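Local atomic coordinates of aldehyde dehydrogenase family protein (Pseudomonas syringae pv. tomato, PDB entry 5IUV), a protein that oxidises indole-3-acetaldehyde with NAD+ as cofactor, a step of bacterial synthesis of the auxin indole-3-acetic acid. Residues A7-R12 with L335-N340; Q251-A256 with K262-E267; S313-F318 with L407-F412. All coordinates share one frame; numbering follows the deposited sequence.

Contact 1: residues A7-R12 with L335-N340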
# COMPACT_ATOMS: atom_id res chain seq x y z
N ALA A 7 0.45 16.34 -48.92
CA ALA A 7 -0.68 16.81 -49.72
C ALA A 7 -2.00 16.37 -49.10
O ALA A 7 -2.98 17.13 -49.09
CB ALA A 7 -0.57 16.31 -51.15
N ASP A 8 -2.03 15.14 -48.60
CA ASP A 8 -3.20 14.63 -47.87
C ASP A 8 -3.54 15.52 -46.68
O ASP A 8 -4.71 15.89 -46.48
CB ASP A 8 -2.97 13.20 -47.38
CG ASP A 8 -2.94 12.19 -48.51
OD1 ASP A 8 -3.58 12.44 -49.56
OD2 ASP A 8 -2.29 11.14 -48.34
N TRP A 9 -2.54 15.85 -45.88
CA TRP A 9 -2.77 16.66 -44.69
C TRP A 9 -3.20 18.07 -45.05
O TRP A 9 -4.03 18.67 -44.37
CB TRP A 9 -1.53 16.69 -43.80
CG TRP A 9 -1.28 15.41 -43.05
CD1 TRP A 9 -0.20 14.59 -43.17
CD2 TRP A 9 -2.12 14.82 -42.05
NE1 TRP A 9 -0.32 13.52 -42.32
CE2 TRP A 9 -1.49 13.64 -41.61
CE3 TRP A 9 -3.35 15.18 -41.48
CZ2 TRP A 9 -2.05 12.82 -40.63
CZ3 TRP A 9 -3.90 14.36 -40.50
CH2 TRP A 9 -3.25 13.19 -40.09
N GLU A 10 -2.64 18.60 -46.14
CA GLU A 10 -3.01 19.94 -46.59
C GLU A 10 -4.47 19.99 -47.04
O GLU A 10 -5.18 20.95 -46.76
CB GLU A 10 -2.08 20.40 -47.71
CG GLU A 10 -0.68 20.79 -47.23
CD GLU A 10 0.30 21.02 -48.37
OE1 GLU A 10 0.02 20.56 -49.50
OE2 GLU A 10 1.34 21.66 -48.14
N GLN A 11 -4.91 18.95 -47.74
CA GLN A 11 -6.30 18.83 -48.14
C GLN A 11 -7.22 18.72 -46.92
O GLN A 11 -8.23 19.41 -46.83
CB GLN A 11 -6.49 17.63 -49.06
CG GLN A 11 -7.92 17.43 -49.54
CD GLN A 11 -8.07 16.17 -50.35
OE1 GLN A 11 -7.25 15.26 -50.25
NE2 GLN A 11 -9.11 16.11 -51.17
N ARG A 12 -6.85 17.87 -45.98
CA ARG A 12 -7.64 17.70 -44.77
C ARG A 12 -7.74 19.00 -43.97
O ARG A 12 -8.81 19.33 -43.46
CB ARG A 12 -7.06 16.59 -43.89
CG ARG A 12 -7.42 15.22 -44.41
CD ARG A 12 -6.61 14.13 -43.74
NE ARG A 12 -7.08 12.81 -44.13
CZ ARG A 12 -7.81 12.02 -43.36
NH1 ARG A 12 -8.15 12.41 -42.13
NH2 ARG A 12 -8.20 10.83 -43.80
N LEU A 335 2.80 20.41 -41.53
CA LEU A 335 1.86 19.50 -42.18
C LEU A 335 2.57 18.44 -43.01
O LEU A 335 1.94 17.52 -43.52
CB LEU A 335 0.89 20.27 -43.07
CG LEU A 335 -0.09 21.20 -42.35
CD1 LEU A 335 -1.00 21.88 -43.35
CD2 LEU A 335 -0.90 20.42 -41.33
N ASP A 336 3.89 18.57 -43.16
CA ASP A 336 4.69 17.54 -43.82
C ASP A 336 5.05 16.45 -42.80
O ASP A 336 5.60 16.74 -41.74
CB ASP A 336 5.95 18.16 -44.44
CG ASP A 336 6.68 17.21 -45.38
OD1 ASP A 336 6.79 16.01 -45.06
OD2 ASP A 336 7.15 17.67 -46.44
N PRO A 337 4.72 15.19 -43.12
CA PRO A 337 4.93 14.09 -42.16
C PRO A 337 6.40 13.85 -41.86
O PRO A 337 6.73 13.22 -40.85
CB PRO A 337 4.32 12.88 -42.87
CG PRO A 337 3.39 13.46 -43.89
CD PRO A 337 4.02 14.73 -44.33
N ALA A 338 7.28 14.34 -42.73
CA ALA A 338 8.71 14.13 -42.56
C ALA A 338 9.34 15.16 -41.62
O ALA A 338 10.45 14.96 -41.11
CB ALA A 338 9.40 14.17 -43.92
N THR A 339 8.63 16.26 -41.38
CA THR A 339 9.12 17.34 -40.51
C THR A 339 9.25 16.88 -39.06
O THR A 339 8.33 16.27 -38.51
CB THR A 339 8.17 18.55 -40.58
OG1 THR A 339 8.13 19.05 -41.92
CG2 THR A 339 8.64 19.66 -39.65
N ASN A 340 10.40 17.15 -38.44
CA ASN A 340 10.60 16.76 -37.04
C ASN A 340 10.73 17.94 -36.08
O ASN A 340 10.79 17.75 -34.86
CB ASN A 340 11.82 15.82 -36.90
CG ASN A 340 13.13 16.45 -37.36
OD1 ASN A 340 13.24 17.66 -37.55
ND2 ASN A 340 14.14 15.61 -37.53
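Trp9 and Leu335 make the close half of this contact, where one turn of helix 6-15 leans on the loop that follows helix 312-326. CB of Trp9 lies 3.6 Å from the carbonyl O of Leu335, and the same oxygen stands equally near CD1 of the indole, in a direction that is oblique to the ring. This oxygen is buried without a hydrogen-bond partner in the model. With its CG anti to the carbonyl carbon (chi1 -74°), Trp9 presents the five-membered part of its ring to Pro337, whose CG sits in the indole plane at the edge, 3.8 Å from CD1. Leu103 of helix 98-109 touches both Trp9 and Leu335, and Ile113 and Leu117 of helix 113-134 touch the Trp9 side chain.

The loop makes a type I beta turn from Asp336 to Thr339, with an Asx turn inside it: Ala338 N donates to Asp336 OD1 over 2.9 Å, reaching the oxygen from its anti side. The other carboxylate oxygen, OD2, forms a salt bridge with Arg6, just ahead of the helical segment.

Toward solvent the packing thins. There Glu10 offers its CG methylene, 4.0 Å from CD1 of Leu335, with its extended chain partly exposed beyond.

Contact 2: residues Q251-A256 with K262-E267. With NAD (nicotinamide-adenine-dinucleotide), chain C.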
# COMPACT_ATOMS: atom_id res chain seq x y z
N GLN A 251 0.53 33.25 -8.71
CA GLN A 251 -0.66 34.08 -8.63
C GLN A 251 -1.90 33.27 -8.25
O GLN A 251 -2.81 33.79 -7.63
CB GLN A 251 -0.89 34.80 -9.96
CG GLN A 251 -2.01 35.85 -9.94
CD GLN A 251 -1.79 37.01 -8.97
OE1 GLN A 251 -2.63 37.25 -8.10
NE2 GLN A 251 -0.70 37.74 -9.14
N LEU A 252 -1.92 31.99 -8.63
CA LEU A 252 -3.05 31.13 -8.27
C LEU A 252 -3.09 30.88 -6.76
O LEU A 252 -4.17 30.76 -6.18
CB LEU A 252 -3.00 29.79 -9.02
CG LEU A 252 -3.06 29.75 -10.56
CD1 LEU A 252 -3.59 28.40 -11.02
CD2 LEU A 252 -3.90 30.89 -11.14
N MET A 253 -1.93 30.78 -6.13
CA MET A 253 -1.89 30.63 -4.68
C MET A 253 -2.48 31.86 -4.01
O MET A 253 -3.20 31.77 -3.01
CB MET A 253 -0.46 30.39 -4.20
CG MET A 253 0.15 29.12 -4.74
SD MET A 253 1.65 28.65 -3.85
CE MET A 253 0.96 28.03 -2.31
N ILE A 254 -2.18 33.02 -4.58
CA ILE A 254 -2.72 34.27 -4.08
C ILE A 254 -4.25 34.32 -4.27
O ILE A 254 -4.98 34.68 -3.34
CB ILE A 254 -2.05 35.48 -4.76
CG1 ILE A 254 -0.56 35.52 -4.38
CG2 ILE A 254 -2.76 36.78 -4.39
CD1 ILE A 254 0.24 36.59 -5.07
N TYR A 255 -4.72 33.93 -5.45
CA TYR A 255 -6.16 33.89 -5.72
C TYR A 255 -6.90 32.97 -4.74
O TYR A 255 -8.00 33.29 -4.30
CB TYR A 255 -6.46 33.41 -7.14
CG TYR A 255 -6.01 34.33 -8.26
CD1 TYR A 255 -5.97 35.70 -8.09
CD2 TYR A 255 -5.66 33.80 -9.49
CE1 TYR A 255 -5.56 36.53 -9.14
CE2 TYR A 255 -5.26 34.61 -10.54
CZ TYR A 255 -5.21 35.98 -10.36
OH TYR A 255 -4.81 36.78 -11.41
N ALA A 256 -6.32 31.82 -4.43
CA ALA A 256 -6.96 30.90 -3.50
C ALA A 256 -7.07 31.53 -2.12
O ALA A 256 -8.10 31.42 -1.45
CB ALA A 256 -6.19 29.61 -3.43
N LYS A 262 -9.29 27.34 -1.73
CA LYS A 262 -9.37 26.15 -2.58
C LYS A 262 -8.00 25.47 -2.64
O LYS A 262 -6.98 26.14 -2.49
CB LYS A 262 -9.85 26.51 -3.99
CG LYS A 262 -9.01 27.57 -4.70
CD LYS A 262 -9.39 27.69 -6.19
CE LYS A 262 -10.82 28.17 -6.38
NZ LYS A 262 -11.10 29.48 -5.71
N ARG A 263 -7.97 24.15 -2.83
CA ARG A 263 -6.70 23.46 -3.00
C ARG A 263 -6.05 23.92 -4.31
O ARG A 263 -6.73 24.13 -5.31
CB ARG A 263 -6.87 21.93 -2.99
CG ARG A 263 -7.23 21.35 -1.63
CD ARG A 263 -8.73 21.32 -1.39
NE ARG A 263 -9.05 20.65 -0.13
CZ ARG A 263 -9.23 21.28 1.03
NH1 ARG A 263 -9.17 22.60 1.10
NH2 ARG A 263 -9.50 20.57 2.12
N VAL A 264 -4.73 24.08 -4.29
CA VAL A 264 -3.99 24.55 -5.45
C VAL A 264 -2.86 23.58 -5.77
O VAL A 264 -2.01 23.32 -4.92
CB VAL A 264 -3.40 25.96 -5.22
CG1 VAL A 264 -2.55 26.40 -6.41
CG2 VAL A 264 -4.50 26.96 -4.97
N TRP A 265 -2.86 23.03 -6.98
CA TRP A 265 -1.83 22.10 -7.40
C TRP A 265 -1.18 22.61 -8.67
O TRP A 265 -1.87 22.87 -9.66
CB TRP A 265 -2.41 20.70 -7.63
CG TRP A 265 -3.11 20.12 -6.44
CD1 TRP A 265 -4.46 20.10 -6.20
CD2 TRP A 265 -2.50 19.46 -5.33
NE1 TRP A 265 -4.72 19.48 -5.01
CE2 TRP A 265 -3.54 19.07 -4.45
CE3 TRP A 265 -1.18 19.16 -4.99
CZ2 TRP A 265 -3.29 18.40 -3.26
CZ3 TRP A 265 -0.94 18.50 -3.81
CH2 TRP A 265 -1.98 18.13 -2.96
N LEU A 266 0.14 22.75 -8.65
CA LEU A 266 0.86 23.46 -9.70
C LEU A 266 1.91 22.61 -10.40
O LEU A 266 2.67 21.89 -9.75
CB LEU A 266 1.54 24.71 -9.11
CG LEU A 266 0.64 25.61 -8.27
CD1 LEU A 266 1.45 26.59 -7.43
CD2 LEU A 266 -0.34 26.34 -9.18
N GLU A 267 1.95 22.72 -11.72
CA GLU A 267 3.03 22.17 -12.52
C GLU A 267 3.61 23.33 -13.32
O GLU A 267 2.94 23.84 -14.21
CB GLU A 267 2.54 21.05 -13.44
CG GLU A 267 1.89 19.88 -12.72
CD GLU A 267 2.82 18.67 -12.63
OE1 GLU A 267 3.89 18.70 -13.28
OE2 GLU A 267 2.47 17.70 -11.92
PA NAD C . 1.05 30.62 -18.67
O1A NAD C . 1.49 30.63 -17.25
O2A NAD C . 1.19 31.97 -19.36
O5B NAD C . -0.44 30.13 -18.78
C5B NAD C . -0.89 28.78 -18.59
C4B NAD C . -2.40 28.81 -18.55
O4B NAD C . -2.82 29.72 -17.50
C3B NAD C . -3.13 29.26 -19.81
O3B NAD C . -4.35 28.54 -19.98
C2B NAD C . -3.42 30.74 -19.54
O2B NAD C . -4.54 31.23 -20.28
C1B NAD C . -3.69 30.70 -18.03
N9A NAD C . -3.50 31.94 -17.30
C8A NAD C . -2.70 33.00 -17.63
N7A NAD C . -2.80 34.03 -16.82
C5A NAD C . -3.72 33.60 -15.87
C6A NAD C . -4.23 34.21 -14.70
N6A NAD C . -3.93 35.46 -14.31
N1A NAD C . -5.09 33.49 -13.94
C2A NAD C . -5.43 32.26 -14.35
N3A NAD C . -5.03 31.59 -15.43
C4A NAD C . -4.16 32.32 -16.15
O3 NAD C . 1.92 29.55 -19.48
PN NAD C . 1.99 29.11 -21.03
O1N NAD C . 2.74 30.18 -21.73
O2N NAD C . 0.63 28.76 -21.49
O5D NAD C . 2.82 27.74 -20.97
C5D NAD C . 4.26 27.71 -20.89
C4D NAD C . 4.64 27.37 -19.47
O4D NAD C . 4.08 26.09 -19.11
C3D NAD C . 6.14 27.23 -19.22
O3D NAD C . 6.50 27.92 -18.03
C2D NAD C . 6.30 25.71 -19.08
O2D NAD C . 7.39 25.26 -18.28
C1D NAD C . 4.97 25.30 -18.40
N1N NAD C . 4.68 23.83 -18.63
C2N NAD C . 4.77 23.01 -17.47
C3N NAD C . 4.46 21.66 -17.57
C7N NAD C . 4.60 20.72 -16.40
O7N NAD C . 5.18 21.10 -15.36
N7N NAD C . 4.19 19.48 -16.56
C4N NAD C . 4.09 21.14 -18.81
C5N NAD C . 4.04 21.96 -19.93
C6N NAD C . 4.34 23.30 -19.82
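Ala256 and Val264 meet most closely here, the CB of the alanine standing 3.5 Å from CG2 of the valine. The small alanine side chain also packs against Lys262, with CB 3.7 Å from CG of the lysine. Val264 has CG1 anti to its own N (chi1 176°), which turns that branch to CG of Met253 while CG2 serves Ala256. Further along the strand, CD1 of Leu266 reaches CG of Met253 at 3.9 Å, and CD2 meets CD1 of Leu252.

The cofactor touches Leu252 of this layer and, beside it, Tyr255 of the same helix. Leu252 directs its other methyl, CD2, at the adenine, 3.8 Å from C2A, and the OH of Tyr255 accepts a weak, nearly straight bond of 3.3 Å from N6A. At the strand's end Glu267, predicted to be an active-site residue, has CB 3.3 Å from O7N of the carboxamide and takes a weak bond of 3.4 Å from N7N to OE1. Helix and strand thus address both ends of NAD.

Second-shell bonds hold Lys262 NZ, from Asn260 OD1 and the carbonyls of Ala232 and His234. The helix also meets the second subunit, whose Met253 and Ala256 pack on Ala256 and Met253. Segments 251-256 and 263-267 run antiparallel (176° between axes); helix 246-258 is the beta-alpha-beta crossover from strand 239-243 to its parallel neighbour 263-267.

Contact 3: residues S313-F318 with L407-F412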
# COMPACT_ATOMS: atom_id res chain seq x y z
N SER A 313 36.57 16.20 -19.29
CA SER A 313 37.47 15.31 -20.02
C SER A 313 36.88 14.71 -21.30
O SER A 313 37.62 14.20 -22.13
CB SER A 313 37.94 14.18 -19.10
OG SER A 313 36.84 13.45 -18.59
N ILE A 314 35.55 14.77 -21.47
CA ILE A 314 34.94 14.29 -22.71
C ILE A 314 34.30 15.41 -23.52
O ILE A 314 33.73 15.17 -24.59
CB ILE A 314 33.87 13.20 -22.45
CG1 ILE A 314 32.78 13.73 -21.52
CG2 ILE A 314 34.51 11.94 -21.90
CD1 ILE A 314 31.43 13.07 -21.72
N LYS A 315 34.38 16.63 -23.01
CA LYS A 315 33.71 17.78 -23.62
C LYS A 315 34.12 18.00 -25.08
O LYS A 315 33.27 18.21 -25.95
CB LYS A 315 33.98 19.03 -22.79
CG LYS A 315 33.88 20.33 -23.54
CD LYS A 315 32.45 20.75 -23.75
CE LYS A 315 32.37 22.26 -23.92
NZ LYS A 315 33.21 22.75 -25.05
N ASP A 316 35.42 17.95 -25.36
CA ASP A 316 35.92 18.22 -26.70
C ASP A 316 35.47 17.16 -27.71
O ASP A 316 35.31 17.45 -28.90
CB ASP A 316 37.45 18.32 -26.70
CG ASP A 316 37.94 19.61 -26.08
OD1 ASP A 316 37.16 20.59 -26.03
OD2 ASP A 316 39.12 19.66 -25.65
N ARG A 317 35.28 15.94 -27.25
CA ARG A 317 34.80 14.87 -28.11
C ARG A 317 33.27 14.89 -28.21
O ARG A 317 32.71 14.62 -29.26
CB ARG A 317 35.28 13.50 -27.60
CG ARG A 317 34.79 12.33 -28.43
CD ARG A 317 34.85 11.01 -27.67
NE ARG A 317 34.06 9.98 -28.35
CZ ARG A 317 33.81 8.77 -27.84
NH1 ARG A 317 34.29 8.44 -26.65
NH2 ARG A 317 33.08 7.91 -28.53
N PHE A 318 32.61 15.22 -27.10
CA PHE A 318 31.15 15.09 -26.99
C PHE A 318 30.38 16.22 -27.67
O PHE A 318 29.37 15.98 -28.32
CB PHE A 318 30.74 15.01 -25.51
CG PHE A 318 29.29 14.67 -25.28
CD1 PHE A 318 28.76 13.47 -25.73
CD2 PHE A 318 28.46 15.54 -24.59
CE1 PHE A 318 27.42 13.15 -25.52
CE2 PHE A 318 27.12 15.23 -24.36
CZ PHE A 318 26.60 14.03 -24.83
N LEU A 407 20.03 25.54 -26.28
CA LEU A 407 20.80 24.73 -25.33
C LEU A 407 21.97 25.50 -24.72
O LEU A 407 22.71 26.20 -25.42
CB LEU A 407 21.33 23.47 -26.03
CG LEU A 407 22.09 22.44 -25.18
CD1 LEU A 407 21.20 21.89 -24.08
CD2 LEU A 407 22.60 21.31 -26.06
N SER A 408 22.14 25.36 -23.40
CA SER A 408 23.33 25.88 -22.72
C SER A 408 24.26 24.74 -22.35
O SER A 408 23.83 23.75 -21.75
CB SER A 408 22.95 26.68 -21.47
OG SER A 408 22.24 27.86 -21.82
N VAL A 409 25.53 24.87 -22.69
CA VAL A 409 26.49 23.81 -22.39
C VAL A 409 27.49 24.23 -21.31
O VAL A 409 28.22 25.20 -21.47
CB VAL A 409 27.27 23.38 -23.65
CG1 VAL A 409 28.25 22.26 -23.30
CG2 VAL A 409 26.30 22.94 -24.74
N LEU A 410 27.52 23.47 -20.21
CA LEU A 410 28.40 23.77 -19.08
C LEU A 410 29.33 22.60 -18.81
O LEU A 410 29.01 21.46 -19.16
CB LEU A 410 27.58 24.09 -17.83
CG LEU A 410 26.49 25.17 -17.87
CD1 LEU A 410 25.18 24.67 -18.48
CD2 LEU A 410 26.25 25.74 -16.46
N THR A 411 30.48 22.86 -18.19
CA THR A 411 31.39 21.77 -17.85
C THR A 411 31.60 21.64 -16.35
O THR A 411 31.33 22.57 -15.59
CB THR A 411 32.77 21.94 -18.54
OG1 THR A 411 33.29 23.25 -18.29
CG2 THR A 411 32.65 21.73 -20.04
N PHE A 412 32.06 20.47 -15.92
CA PHE A 412 32.40 20.19 -14.53
C PHE A 412 33.53 19.17 -14.50
O PHE A 412 33.80 18.52 -15.51
CB PHE A 412 31.19 19.68 -13.74
CG PHE A 412 30.68 18.34 -14.22
CD1 PHE A 412 31.21 17.15 -13.73
CD2 PHE A 412 29.67 18.26 -15.17
CE1 PHE A 412 30.75 15.93 -14.17
CE2 PHE A 412 29.21 17.04 -15.61
CZ PHE A 412 29.74 15.87 -15.12
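Lys315 and Thr411 provide most of the apolar contact between helix 312-326 and strand 406-412. The methyl CG2 of Thr411 lies against the aliphatic chain of the lysine, closest to CD at 3.8 Å and nearly as close to CE at 3.9 Å; CB and CG follow slightly farther off. Four successive carbons of the longer chain thus meet one methyl. The two side chains cross at about a right angle. Val409, two residues earlier on the same side of the strand, adds a single looser touch: its CG1, turned to the lysine by lying anti to the valine's own backbone N (chi1 -179°), stands 4.2 Å from Lys315 CE.

Polar interactions leave the two segments and go to neighbours. Bends at chi2 (78°) and chi4 (57°) carry the lysine chain past Thr411 and Val409, and its NZ ends in a salt bridge with Asp389, at the end of strand 382-389. The charge is therefore engaged at the far end of a chain whose carbons do the packing. Thr411 is divided in a similar way: OG1 is hydrogen-bonded to NH2 of Arg312, the residue just before the helical segment, while the methyl is left for the lysine. No hydrogen bond links the two segments directly.

Within the helix, Phe318 N bonds to Ile314 O over 2.7 Å, closing the turn that carries Lys315.

In the surrounding fold, strand 406-412 lies between parallel strands 307-311 and 382-389. Helix 312-326 follows directly on strand 307-311 and packs beside the parallel pair 307-311 and 406-412, a helix-on-sheet layer of alpha/beta type; Val310 touches both Lys315 and Thr411. The helix also packs against helix 283-295 through Ile314 and Phe318, which meet Leu283.

Overall arrangement
The three contacts are well separated, with centres 37 to 40 Å apart, and none touches another. Contact 2 alone reaches the cofactor, and its strand belongs to the sheet built around strand 149-164; contact 3 lies on the other large sheet, away from the annotated sites, about 21 Å from contact 2 between nearest atoms. Contact 1 joins the N-terminal helix to a loop far along the chain, and contact 2 is nested within the stretch it closes, on the opposite side of the chain's centre. Contacts 1 and 3 alternate in sequence and approach to about 15 Å between nearest atoms, linked through helix 312-326, part of which forms contact 3 and which precedes the loop 335-340.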